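Side-chain contacts in cytochrome c (Shewanella violacea, PDB 6A3L), which binds heme c covalently and, like other cytochromes c', probably serves in electron transfer: residues Ile10-Ser15 and Ser53-Glu58; His22-Met27 and Met113-Ser118; Ala29-Lys34 and Glu40-Arg45. One frame throughout, in Å; residues are numbered along the deposited sequence.

Interaction 1: residues Ile10-Ser15 and Ser53-Glu58; sequences IHYRQS and SKLPLE. With HEC (heme c), chain C.
Y12 meets L55 with the edge of its ring: CE2 lies 3.4 Å from L55 O, which sits in the ring plane, and the two side chains are roughly perpendicular. No direct hydrogen bond joins the segments; a water bridges them instead. It stands 3.0 Å from Y12 OH and within hydrogen-bonding distance of two acceptors, L55 O at 2.7 Å and E58 OE1 at 2.8 Å. Both polar ends also reach the second subunit, Y12 OH bonding to N23 ND2 and E58 OE1 pairing with R45 there. R13 and P56 form the closest backbone approach. R13 CB lies 3.8 Å from P56 O, while P56 CB packs 4.2 Å from R13 O. The first torsion of R13 (chi1 67°) sets CG between the backbone N and the carbonyl carbon, and the extended chain beyond carries the guanidinium away from P56 to a heme propionate. NE donates to HEC O2D at 3.1 Å (N-H...O 157°), the oxygen lying in the guanidinium plane; NH1 bonds to S64 and G59, NH2 to T69. Q14 NE2 takes the other oxygen of that carboxylate, HEC O1D, at 2.9 Å and a nearly straight 173°. Within this heme propionate pocket R13 thus splits its roles: its CB rests against the P56 backbone, and its cationic end probably balances the negative carboxylate.

Interaction 2: residues His22-Met27 and Met113-Ser118; sequences HNFGDM and MKVAKS. With HEC (heme c), chain C.
N23 OD1, one residue before the F24 that meets V115 and A116, is gripped by two donors of helix 39-53, N48 ND2 and R45 NH1. This polar grip faces another helix, whereas the contact with 113-118 is wholly apolar between side chains. F24 CG stands anti to the backbone N (chi1 -169°), which sends the ring across to the other helix. There CE1 comes 3.4 Å from V115 CG1, the chains lying alongside and pointing opposite ways. F24 CZ meets the A116 methyl CB at 3.7 Å, and the same CZ lies 3.6 Å from A116 N. The heme joins on one face of the ring: HEC CBB, the end of the vinyl-derived CAB-CBB group, sits 4.0 Å above its plane, nearer the margin than the centre. V115 CG1 touches that same carbon at 3.8 Å, so heme, valine and phenylalanine meet pairwise. F112, on the same helix as V115, stacks with the F24 ring. Helices 6-31 and 105-126 of the four-helix bundle thus meet beside the heme, V115 lying close to C119, which carries a covalent heme link; the chemistry implies that dispersion and close fit secure the buried ring there.

Interaction 3: residues Ala29-Lys34 and Glu40-Arg45; sequences AMLKGK and EIFTMR
The backbones come nearest at M30 and F42, whose CA atoms are 7.9 Å apart, where the last turn of helix 6-31 passes an early turn of helix 39-53; just beyond, the first helix ends in a Schellman motif, with G33 at positive phi (80°) and its two bonds back, K34 N to A29 O and G33 N to M30 O, both weak. M30 spans the gap. Its chi2 and chi3, both near -175°, keep the chain extended, which takes SD and then CE to the facing helix. The terminal CE meets I41 CG2 at 3.6 Å, with the two side chains nearly perpendicular. SD, one atom earlier, lies at the edge of the F42 ring and near its plane, 4.2 Å from CD2. L31 reaches the same ring from an oblique direction. Its CG is 4.0 Å from F42 CE2, and its CD1 methyl is 4.2 Å from F42 CZ, so successive residues of helix 6-31 hold adjoining atoms of one ring. Beyond the two segments, F37 of the connecting loop stacks on F42, and M27 and L108 also touch it. With an alanine in place of F42 the ring is gone, and M30 SD and L31 CG are likely to face a gap while F37 is likely to lose its stacking mate. No hydrogen bond crosses between the segments. Such packing belongs to the four-helix bundle of cytochromes c': two consecutive antiparallel helices, joined by a short loop, close on each other at the end of the bundle away from the heme, whose nearest atom is about 12 Å from the F42 side chain.

Overall arrangement
All three contacts draw one segment from helix 6-31, and they follow its length from the propionate side of the heme to the far end of the bundle. Interactions 1 and 2 both touch heme c, though their centres lie about 17 Å apart; interaction 1 meets the propionate end, bonding one carboxylate, and interaction 2 a vinyl-derived group. Interaction 3 does not reach the cofactor, and its centre is about 24 Å from that of interaction 1. Interactions 2 and 3, with centres about 10 Å apart, touch directly: a salt bridge joins D26 OD2 to R45 NE at 2.9 Å, and M27 packs on R45. Through R45, interaction 3 also reaches interaction 1 of the second subunit.

Interaction 1: residues Ile10-Ser15 and Ser53-Glu58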
loop_
_atom_site.group_PDB
_atom_site.type_symbol
_atom_site.label_atom_id
_atom_site.label_comp_id
_atom_site.label_asym_id
_atom_site.label_seq_id
_atom_site.Cartn_x
_atom_site.Cartn_y
_atom_site.Cartn_z
ATOM N N ILE A 10 3.730 4.934 13.644
ATOM C CA ILE A 10 3.139 3.655 14.033
ATOM C C ILE A 10 1.945 3.336 13.140
ATOM O O ILE A 10 1.819 2.220 12.619
ATOM C CB ILE A 10 2.746 3.663 15.518
ATOM C CG1 ILE A 10 3.988 3.653 16.394
ATOM C CG2 ILE A 10 1.883 2.482 15.847
ATOM C CD1 ILE A 10 3.676 3.729 17.870
ATOM N N HIS A 11 1.063 4.323 12.923
ATOM C CA HIS A 11 -0.091 4.080 12.060
ATOM C C HIS A 11 0.358 3.725 10.648
ATOM O O HIS A 11 -0.196 2.816 10.022
ATOM C CB HIS A 11 -1.033 5.290 12.036
ATOM C CG HIS A 11 -2.019 5.249 10.900
ATOM N ND1 HIS A 11 -3.316 4.803 11.053
ATOM C CD2 HIS A 11 -1.880 5.548 9.582
ATOM C CE1 HIS A 11 -3.938 4.844 9.887
ATOM N NE2 HIS A 11 -3.090 5.293 8.978
ATOM N N TYR A 12 1.366 4.425 10.131
ATOM C CA TYR A 12 1.834 4.144 8.778
ATOM C C TYR A 12 2.261 2.677 8.642
ATOM O O TYR A 12 1.721 1.932 7.812
ATOM C CB TYR A 12 2.971 5.116 8.425
ATOM C CG TYR A 12 3.473 5.038 6.990
ATOM C CD1 TYR A 12 2.981 5.897 6.003
ATOM C CD2 TYR A 12 4.454 4.137 6.633
ATOM C CE1 TYR A 12 3.442 5.814 4.689
ATOM C CE2 TYR A 12 4.927 4.052 5.331
ATOM C CZ TYR A 12 4.417 4.890 4.361
ATOM O OH TYR A 12 4.899 4.782 3.072
ATOM N N ARG A 13 3.197 2.220 9.485
ATOM C CA ARG A 13 3.690 0.844 9.334
ATOM C C ARG A 13 2.576 -0.186 9.531
ATOM O O ARG A 13 2.517 -1.189 8.807
ATOM C CB ARG A 13 4.857 0.584 10.283
ATOM C CG ARG A 13 4.527 0.585 11.759
ATOM C CD ARG A 13 5.758 1.015 12.522
ATOM N NE ARG A 13 5.667 0.656 13.923
ATOM C CZ ARG A 13 6.305 1.287 14.904
ATOM N NH1 ARG A 13 7.078 2.333 14.625
ATOM N NH2 ARG A 13 6.181 0.860 16.163
ATOM N N GLN A 14 1.666 0.059 10.484
ATOM C CA GLN A 14 0.558 -0.868 10.720
ATOM C C GLN A 14 -0.359 -0.984 9.499
ATOM O O GLN A 14 -0.801 -2.085 9.143
ATOM C CB GLN A 14 -0.236 -0.427 11.949
ATOM C CG GLN A 14 0.504 -0.608 13.285
ATOM C CD GLN A 14 -0.316 -0.135 14.480
ATOM O OE1 GLN A 14 -1.192 0.719 14.344
ATOM N NE2 GLN A 14 -0.007 -0.654 15.658
ATOM N N SER A 15 -0.653 0.138 8.837
ATOM C CA SER A 15 -1.494 0.059 7.645
ATOM C C SER A 15 -0.796 -0.679 6.519
ATOM O O SER A 15 -1.439 -1.422 5.770
ATOM C CB SER A 15 -1.901 1.451 7.164
ATOM O OG SER A 15 -2.879 1.966 8.024
ATOM N N SER A 53 5.486 -4.368 0.527
ATOM C CA SER A 53 6.611 -4.765 1.376
ATOM C C SER A 53 7.685 -3.685 1.449
ATOM O O SER A 53 8.451 -3.650 2.413
ATOM C CB SER A 53 7.191 -6.105 0.897
ATOM O OG SER A 53 7.947 -5.990 -0.302
ATOM N N LYS A 54 7.730 -2.773 0.481
ATOM C CA LYS A 54 8.690 -1.671 0.485
ATOM C C LYS A 54 8.305 -0.493 1.405
ATOM O O LYS A 54 9.120 0.423 1.586
ATOM C CB LYS A 54 8.893 -1.194 -0.963
ATOM C CG LYS A 54 9.425 -2.306 -1.851
ATOM C CD LYS A 54 10.074 -1.797 -3.125
ATOM C CE LYS A 54 9.188 -2.045 -4.350
ATOM N NZ LYS A 54 9.970 -2.190 -5.621
ATOM N N LEU A 55 7.092 -0.466 1.980
ATOM C CA LEU A 55 6.654 0.706 2.759
ATOM C C LEU A 55 6.963 0.688 4.255
ATOM O O LEU A 55 7.405 1.715 4.787
ATOM C CB LEU A 55 5.148 0.936 2.602
ATOM C CG LEU A 55 4.678 0.900 1.164
ATOM C CD1 LEU A 55 3.180 1.200 1.020
ATOM C CD2 LEU A 55 5.536 1.855 0.376
ATOM N N PRO A 56 6.710 -0.410 4.981
ATOM C CA PRO A 56 6.685 -0.307 6.455
ATOM C C PRO A 56 8.019 0.043 7.092
ATOM O O PRO A 56 8.021 0.594 8.203
ATOM C CB PRO A 56 6.200 -1.690 6.907
ATOM C CG PRO A 56 6.457 -2.593 5.775
ATOM C CD PRO A 56 6.366 -1.767 4.528
ATOM N N LEU A 57 9.154 -0.266 6.462
ATOM C CA LEU A 57 10.418 -0.043 7.161
ATOM C C LEU A 57 10.553 1.417 7.593
ATOM O O LEU A 57 10.965 1.697 8.727
ATOM C CB LEU A 57 11.614 -0.462 6.302
ATOM C CG LEU A 57 12.936 -0.474 7.109
ATOM C CD1 LEU A 57 12.843 -1.396 8.329
ATOM C CD2 LEU A 57 14.124 -0.848 6.247
ATOM N N GLU A 58 10.169 2.349 6.715
ATOM C CA GLU A 58 10.201 3.783 7.031
ATOM C C GLU A 58 9.463 4.110 8.324
ATOM O O GLU A 58 9.846 5.043 9.044
ATOM C CB GLU A 58 9.605 4.576 5.864
ATOM C CG GLU A 58 9.493 6.077 6.094
ATOM C CD GLU A 58 9.029 6.802 4.860
ATOM O OE1 GLU A 58 9.024 6.166 3.792
ATOM O OE2 GLU A 58 8.666 7.997 4.947
HETATM FE FE HEC C . 4.264 -8.066 9.972
HETATM C CHA HEC C . 2.500 -6.159 12.279
HETATM C CHB HEC C . 1.333 -9.011 8.507
HETATM C CHC HEC C . 5.990 -9.399 7.250
HETATM C CHD HEC C . 7.178 -6.991 11.322
HETATM N NA HEC C . 2.305 -7.640 10.329
HETATM C C1A HEC C . 1.788 -6.867 11.348
HETATM C C2A HEC C . 0.359 -6.956 11.264
HETATM C C3A HEC C . 0.030 -7.731 10.225
HETATM C C4A HEC C . 1.251 -8.180 9.608
HETATM C CMA HEC C . -1.403 -8.101 9.768
HETATM C CAA HEC C . -0.614 -6.234 12.203
HETATM C CBA HEC C . -0.726 -4.803 11.649
HETATM C CGA HEC C . -1.879 -4.134 12.347
HETATM O O1A HEC C . -3.013 -4.322 11.850
HETATM O O2A HEC C . -1.682 -3.449 13.385
HETATM N NB HEC C . 3.760 -8.994 8.142
HETATM C C1B HEC C . 2.471 -9.372 7.819
HETATM C C2B HEC C . 2.528 -10.213 6.642
HETATM C C3B HEC C . 3.820 -10.353 6.283
HETATM C C4B HEC C . 4.617 -9.571 7.220
HETATM C CMB HEC C . 1.266 -10.830 5.993
HETATM C CAB HEC C . 4.386 -11.145 5.072
HETATM C CBB HEC C . 3.727 -11.176 3.900
HETATM N NC HEC C . 6.202 -8.141 9.385
HETATM C C1C HEC C . 6.715 -8.790 8.271
HETATM C C2C HEC C . 8.163 -8.720 8.350
HETATM C C3C HEC C . 8.507 -8.084 9.485
HETATM C C4C HEC C . 7.270 -7.690 10.142
HETATM C CMC HEC C . 9.102 -9.354 7.300
HETATM C CAC HEC C . 9.930 -7.755 10.022
HETATM C CBC HEC C . 10.946 -7.459 9.200
HETATM N ND HEC C . 4.726 -6.798 11.509
HETATM C C1D HEC C . 6.024 -6.516 11.900
HETATM C C2D HEC C . 5.964 -5.638 13.038
HETATM C C3D HEC C . 4.672 -5.402 13.316
HETATM C C4D HEC C . 3.870 -6.133 12.361
HETATM C CMD HEC C . 7.204 -5.090 13.784
HETATM C CAD HEC C . 4.123 -4.499 14.447
HETATM C CBD HEC C . 3.612 -3.156 13.902
HETATM C CGD HEC C . 3.073 -2.318 15.040
HETATM O O1D HEC C . 2.037 -2.692 15.636
HETATM O O2D HEC C . 3.680 -1.275 15.368
HETATM O O HOH W 1 7.706 3.777 3.119
#

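Interaction 2: residues His22-Met27 and Met113-Ser118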
loop_
_atom_site.group_PDB
_atom_site.type_symbol
_atom_site.label_atom_id
_atom_site.label_comp_id
_atom_site.label_asym_id
_atom_site.label_seq_id
_atom_site.Cartn_x
_atom_site.Cartn_y
_atom_site.Cartn_z
ATOM N N HIS A 22 -3.889 -8.548 3.916
ATOM C CA HIS A 22 -5.088 -8.803 3.123
ATOM C C HIS A 22 -4.722 -9.393 1.769
ATOM O O HIS A 22 -5.322 -10.375 1.315
ATOM C CB HIS A 22 -5.929 -7.528 2.919
ATOM C CG HIS A 22 -7.135 -7.766 2.054
ATOM N ND1 HIS A 22 -7.138 -7.524 0.694
ATOM C CD2 HIS A 22 -8.356 -8.274 2.348
ATOM C CE1 HIS A 22 -8.320 -7.851 0.193
ATOM N NE2 HIS A 22 -9.075 -8.314 1.174
ATOM N N ASN A 23 -3.739 -8.798 1.103
ATOM C CA ASN A 23 -3.370 -9.291 -0.217
ATOM C C ASN A 23 -2.681 -10.648 -0.141
ATOM O O ASN A 23 -2.897 -11.501 -1.008
ATOM C CB ASN A 23 -2.502 -8.257 -0.919
ATOM C CG ASN A 23 -3.322 -7.084 -1.420
ATOM O OD1 ASN A 23 -3.791 -7.086 -2.557
ATOM N ND2 ASN A 23 -3.550 -6.103 -0.544
ATOM N N PHE A 24 -1.818 -10.857 0.859
ATOM C CA PHE A 24 -1.143 -12.145 0.976
ATOM C C PHE A 24 -2.133 -13.283 1.225
ATOM O O PHE A 24 -2.039 -14.348 0.600
ATOM C CB PHE A 24 -0.106 -12.085 2.091
ATOM C CG PHE A 24 0.830 -13.267 2.119
ATOM C CD1 PHE A 24 1.805 -13.420 1.146
ATOM C CD2 PHE A 24 0.760 -14.204 3.144
ATOM C CE1 PHE A 24 2.679 -14.515 1.185
ATOM C CE2 PHE A 24 1.633 -15.279 3.183
ATOM C CZ PHE A 24 2.595 -15.428 2.207
ATOM N N GLY A 25 -3.094 -13.077 2.128
ATOM C CA GLY A 25 -4.037 -14.136 2.455
ATOM C C GLY A 25 -4.874 -14.604 1.279
ATOM O O GLY A 25 -5.239 -15.784 1.206
ATOM N N ASP A 26 -5.202 -13.692 0.355
ATOM C CA ASP A 26 -5.985 -14.067 -0.821
ATOM C C ASP A 26 -5.213 -15.037 -1.708
ATOM O O ASP A 26 -5.799 -15.942 -2.313
ATOM C CB ASP A 26 -6.373 -12.808 -1.607
ATOM C CG ASP A 26 -7.559 -13.029 -2.527
ATOM O OD1 ASP A 26 -8.646 -13.394 -2.033
ATOM O OD2 ASP A 26 -7.398 -12.856 -3.751
ATOM N N MET A 27 -3.893 -14.876 -1.792
ATOM C CA MET A 27 -3.083 -15.871 -2.489
ATOM C C MET A 27 -3.134 -17.205 -1.752
ATOM O O MET A 27 -3.375 -18.252 -2.361
ATOM C CB MET A 27 -1.637 -15.384 -2.607
ATOM C CG MET A 27 -1.531 -14.054 -3.255
ATOM S SD MET A 27 0.107 -13.323 -3.262
ATOM C CE MET A 27 0.668 -13.811 -4.851
ATOM N N MET A 113 5.547 -19.786 0.152
ATOM C CA MET A 113 5.910 -20.193 1.506
ATOM C C MET A 113 7.180 -19.508 1.979
ATOM O O MET A 113 7.336 -19.226 3.174
ATOM C CB MET A 113 6.107 -21.712 1.549
ATOM C CG MET A 113 4.832 -22.530 1.465
ATOM S SD MET A 113 3.767 -22.401 2.915
ATOM C CE MET A 113 2.150 -22.397 2.132
ATOM N N LYS A 114 8.117 -19.273 1.068
ATOM C CA LYS A 114 9.300 -18.508 1.429
ATOM C C LYS A 114 8.918 -17.104 1.901
ATOM O O LYS A 114 9.615 -16.526 2.743
ATOM C CB LYS A 114 10.261 -18.454 0.235
ATOM C CG LYS A 114 11.617 -17.827 0.521
ATOM C CD LYS A 114 12.633 -18.212 -0.547
ATOM C CE LYS A 114 14.006 -17.606 -0.274
ATOM N NZ LYS A 114 15.033 -18.064 -1.265
ATOM N N VAL A 115 7.835 -16.527 1.357
ATOM C CA VAL A 115 7.340 -15.258 1.882
ATOM C C VAL A 115 6.669 -15.474 3.229
ATOM O O VAL A 115 6.886 -14.719 4.184
ATOM C CB VAL A 115 6.374 -14.575 0.889
ATOM C CG1 VAL A 115 5.829 -13.295 1.502
ATOM C CG2 VAL A 115 7.047 -14.294 -0.439
ATOM N N ALA A 116 5.803 -16.485 3.314
ATOM C CA ALA A 116 5.118 -16.746 4.575
ATOM C C ALA A 116 6.134 -16.943 5.690
ATOM O O ALA A 116 5.909 -16.529 6.835
ATOM C CB ALA A 116 4.196 -17.964 4.447
ATOM N N LYS A 117 7.267 -17.569 5.362
ATOM C CA LYS A 117 8.320 -17.772 6.348
ATOM C C LYS A 117 8.884 -16.432 6.816
ATOM O O LYS A 117 9.181 -16.270 8.000
ATOM C CB LYS A 117 9.413 -18.674 5.735
ATOM C CG LYS A 117 10.605 -19.006 6.625
ATOM C CD LYS A 117 11.354 -20.268 6.124
ATOM C CE LYS A 117 12.854 -20.023 5.851
ATOM N NZ LYS A 117 13.714 -20.010 7.084
ATOM N N SER A 118 8.952 -15.435 5.927
ATOM C CA SER A 118 9.373 -14.092 6.345
ATOM C C SER A 118 8.401 -13.491 7.343
ATOM O O SER A 118 8.811 -12.961 8.384
ATOM C CB SER A 118 9.507 -13.165 5.139
ATOM O OG SER A 118 10.833 -13.148 4.637
HETATM FE FE HEC C . 4.264 -8.066 9.972
HETATM C CHA HEC C . 2.500 -6.159 12.279
HETATM C CHB HEC C . 1.333 -9.011 8.507
HETATM C CHC HEC C . 5.990 -9.399 7.250
HETATM C CHD HEC C . 7.178 -6.991 11.322
HETATM N NA HEC C . 2.305 -7.640 10.329
HETATM C C1A HEC C . 1.788 -6.867 11.348
HETATM C C2A HEC C . 0.359 -6.956 11.264
HETATM C C3A HEC C . 0.030 -7.731 10.225
HETATM C C4A HEC C . 1.251 -8.180 9.608
HETATM C CMA HEC C . -1.403 -8.101 9.768
HETATM C CAA HEC C . -0.614 -6.234 12.203
HETATM C CBA HEC C . -0.726 -4.803 11.649
HETATM C CGA HEC C . -1.879 -4.134 12.347
HETATM O O1A HEC C . -3.013 -4.322 11.850
HETATM O O2A HEC C . -1.682 -3.449 13.385
HETATM N NB HEC C . 3.760 -8.994 8.142
HETATM C C1B HEC C . 2.471 -9.372 7.819
HETATM C C2B HEC C . 2.528 -10.213 6.642
HETATM C C3B HEC C . 3.820 -10.353 6.283
HETATM C C4B HEC C . 4.617 -9.571 7.220
HETATM C CMB HEC C . 1.266 -10.830 5.993
HETATM C CAB HEC C . 4.386 -11.145 5.072
HETATM C CBB HEC C . 3.727 -11.176 3.900
HETATM N NC HEC C . 6.202 -8.141 9.385
HETATM C C1C HEC C . 6.715 -8.790 8.271
HETATM C C2C HEC C . 8.163 -8.720 8.350
HETATM C C3C HEC C . 8.507 -8.084 9.485
HETATM C C4C HEC C . 7.270 -7.690 10.142
HETATM C CMC HEC C . 9.102 -9.354 7.300
HETATM C CAC HEC C . 9.930 -7.755 10.022
HETATM C CBC HEC C . 10.946 -7.459 9.200
HETATM N ND HEC C . 4.726 -6.798 11.509
HETATM C C1D HEC C . 6.024 -6.516 11.900
HETATM C C2D HEC C . 5.964 -5.638 13.038
HETATM C C3D HEC C . 4.672 -5.402 13.316
HETATM C C4D HEC C . 3.870 -6.133 12.361
HETATM C CMD HEC C . 7.204 -5.090 13.784
HETATM C CAD HEC C . 4.123 -4.499 14.447
HETATM C CBD HEC C . 3.612 -3.156 13.902
HETATM C CGD HEC C . 3.073 -2.318 15.040
HETATM O O1D HEC C . 2.037 -2.692 15.636
HETATM O O2D HEC C . 3.680 -1.275 15.368
#

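Interaction 3: residues Ala29-Lys34 and Glu40-Arg45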
loop_
_atom_site.group_PDB
_atom_site.type_symbol
_atom_site.label_atom_id
_atom_site.label_comp_id
_atom_site.label_asym_id
_atom_site.label_seq_id
_atom_site.Cartn_x
_atom_site.Cartn_y
_atom_site.Cartn_z
ATOM N N ALA A 29 -5.496 -18.325 0.191
ATOM C CA ALA A 29 -6.814 -18.922 -0.014
ATOM C C ALA A 29 -6.896 -19.622 -1.367
ATOM O O ALA A 29 -7.449 -20.725 -1.473
ATOM C CB ALA A 29 -7.907 -17.857 0.118
ATOM N N MET A 30 -6.308 -19.022 -2.407
ATOM C CA MET A 30 -6.318 -19.666 -3.714
ATOM C C MET A 30 -5.450 -20.919 -3.721
ATOM O O MET A 30 -5.838 -21.945 -4.288
ATOM C CB MET A 30 -5.852 -18.683 -4.780
ATOM C CG MET A 30 -6.845 -17.577 -5.041
ATOM S SD MET A 30 -6.337 -16.510 -6.392
ATOM C CE MET A 30 -7.657 -15.295 -6.271
ATOM N N LEU A 31 -4.286 -20.862 -3.076
ATOM C CA LEU A 31 -3.396 -22.022 -3.040
ATOM C C LEU A 31 -3.993 -23.161 -2.224
ATOM O O LEU A 31 -3.832 -24.334 -2.576
ATOM C CB LEU A 31 -2.036 -21.606 -2.478
ATOM C CG LEU A 31 -1.178 -20.875 -3.511
ATOM C CD1 LEU A 31 0.136 -20.425 -2.933
ATOM C CD2 LEU A 31 -0.947 -21.775 -4.729
ATOM N N LYS A 32 -4.676 -22.840 -1.133
ATOM C CA LYS A 32 -5.218 -23.835 -0.219
ATOM C C LYS A 32 -6.598 -24.338 -0.631
ATOM O O LYS A 32 -7.225 -25.073 0.139
ATOM C CB LYS A 32 -5.269 -23.268 1.210
ATOM C CG LYS A 32 -3.885 -23.052 1.821
ATOM C CD LYS A 32 -3.898 -22.043 2.978
ATOM C CE LYS A 32 -2.501 -21.417 3.166
ATOM N NZ LYS A 32 -2.218 -20.961 4.558
ATOM N N GLY A 33 -7.108 -23.924 -1.787
ATOM C CA GLY A 33 -8.371 -24.432 -2.283
ATOM C C GLY A 33 -9.598 -23.795 -1.667
ATOM O O GLY A 33 -10.716 -24.240 -1.950
ATOM N N LYS A 34 -9.432 -22.773 -0.828
ATOM C CA LYS A 34 -10.582 -22.145 -0.193
ATOM C C LYS A 34 -11.447 -21.384 -1.197
ATOM O O LYS A 34 -12.677 -21.338 -1.055
ATOM C CB LYS A 34 -10.101 -21.231 0.930
ATOM C CG LYS A 34 -11.162 -20.925 1.974
ATOM C CD LYS A 34 -11.571 -22.194 2.736
ATOM C CE LYS A 34 -10.356 -22.967 3.288
ATOM N NZ LYS A 34 -10.774 -23.911 4.366
ATOM N N GLU A 40 -4.713 -14.134 -12.999
ATOM C CA GLU A 40 -4.631 -12.672 -13.082
ATOM C C GLU A 40 -4.770 -12.063 -11.702
ATOM O O GLU A 40 -3.980 -11.208 -11.303
ATOM C CB GLU A 40 -5.707 -12.081 -14.012
ATOM C CG GLU A 40 -5.758 -12.705 -15.407
ATOM C CD GLU A 40 -6.681 -11.985 -16.409
ATOM O OE1 GLU A 40 -6.316 -11.961 -17.619
ATOM O OE2 GLU A 40 -7.788 -11.519 -16.012
ATOM N N ILE A 41 -5.749 -12.524 -10.940
ATOM C CA ILE A 41 -5.923 -11.987 -9.603
ATOM C C ILE A 41 -4.727 -12.342 -8.721
ATOM O O ILE A 41 -4.248 -11.503 -7.942
ATOM C CB ILE A 41 -7.265 -12.472 -9.034
ATOM C CG1 ILE A 41 -8.391 -11.936 -9.941
ATOM C CG2 ILE A 41 -7.447 -11.986 -7.601
ATOM C CD1 ILE A 41 -9.783 -12.302 -9.516
ATOM N N PHE A 42 -4.197 -13.572 -8.858
ATOM C CA PHE A 42 -3.022 -13.984 -8.085
ATOM C C PHE A 42 -1.814 -13.085 -8.362
ATOM O O PHE A 42 -1.109 -12.663 -7.434
ATOM C CB PHE A 42 -2.681 -15.444 -8.385
ATOM C CG PHE A 42 -1.711 -16.053 -7.408
ATOM C CD1 PHE A 42 -0.343 -15.892 -7.573
ATOM C CD2 PHE A 42 -2.173 -16.788 -6.322
ATOM C CE1 PHE A 42 0.547 -16.447 -6.674
ATOM C CE2 PHE A 42 -1.278 -17.358 -5.402
ATOM C CZ PHE A 42 0.081 -17.183 -5.578
ATOM N N THR A 43 -1.533 -12.814 -9.642
ATOM C CA THR A 43 -0.429 -11.921 -9.983
ATOM C C THR A 43 -0.683 -10.505 -9.461
ATOM O O THR A 43 0.242 -9.822 -9.003
ATOM C CB THR A 43 -0.227 -11.914 -11.495
ATOM O OG1 THR A 43 0.101 -13.230 -11.928
ATOM C CG2 THR A 43 0.894 -10.993 -11.898
ATOM N N MET A 44 -1.934 -10.047 -9.521
ATOM C CA MET A 44 -2.256 -8.747 -8.938
ATOM C C MET A 44 -1.966 -8.732 -7.446
ATOM O O MET A 44 -1.393 -7.764 -6.931
ATOM C CB MET A 44 -3.714 -8.397 -9.187
ATOM C CG MET A 44 -4.179 -7.228 -8.323
ATOM S SD MET A 44 -5.970 -7.202 -8.271
ATOM C CE MET A 44 -6.305 -6.937 -10.027
ATOM N N ARG A 45 -2.382 -9.788 -6.734
ATOM C CA ARG A 45 -2.028 -9.943 -5.325
ATOM C C ARG A 45 -0.517 -9.951 -5.119
ATOM O O ARG A 45 -0.008 -9.291 -4.204
ATOM C CB ARG A 45 -2.627 -11.232 -4.772
ATOM C CG ARG A 45 -4.133 -11.265 -4.863
ATOM C CD ARG A 45 -4.726 -10.191 -3.980
ATOM N NE ARG A 45 -6.181 -10.194 -4.011
ATOM C CZ ARG A 45 -6.923 -9.132 -3.727
ATOM N NH1 ARG A 45 -6.341 -7.997 -3.407
ATOM N NH2 ARG A 45 -8.236 -9.205 -3.775
#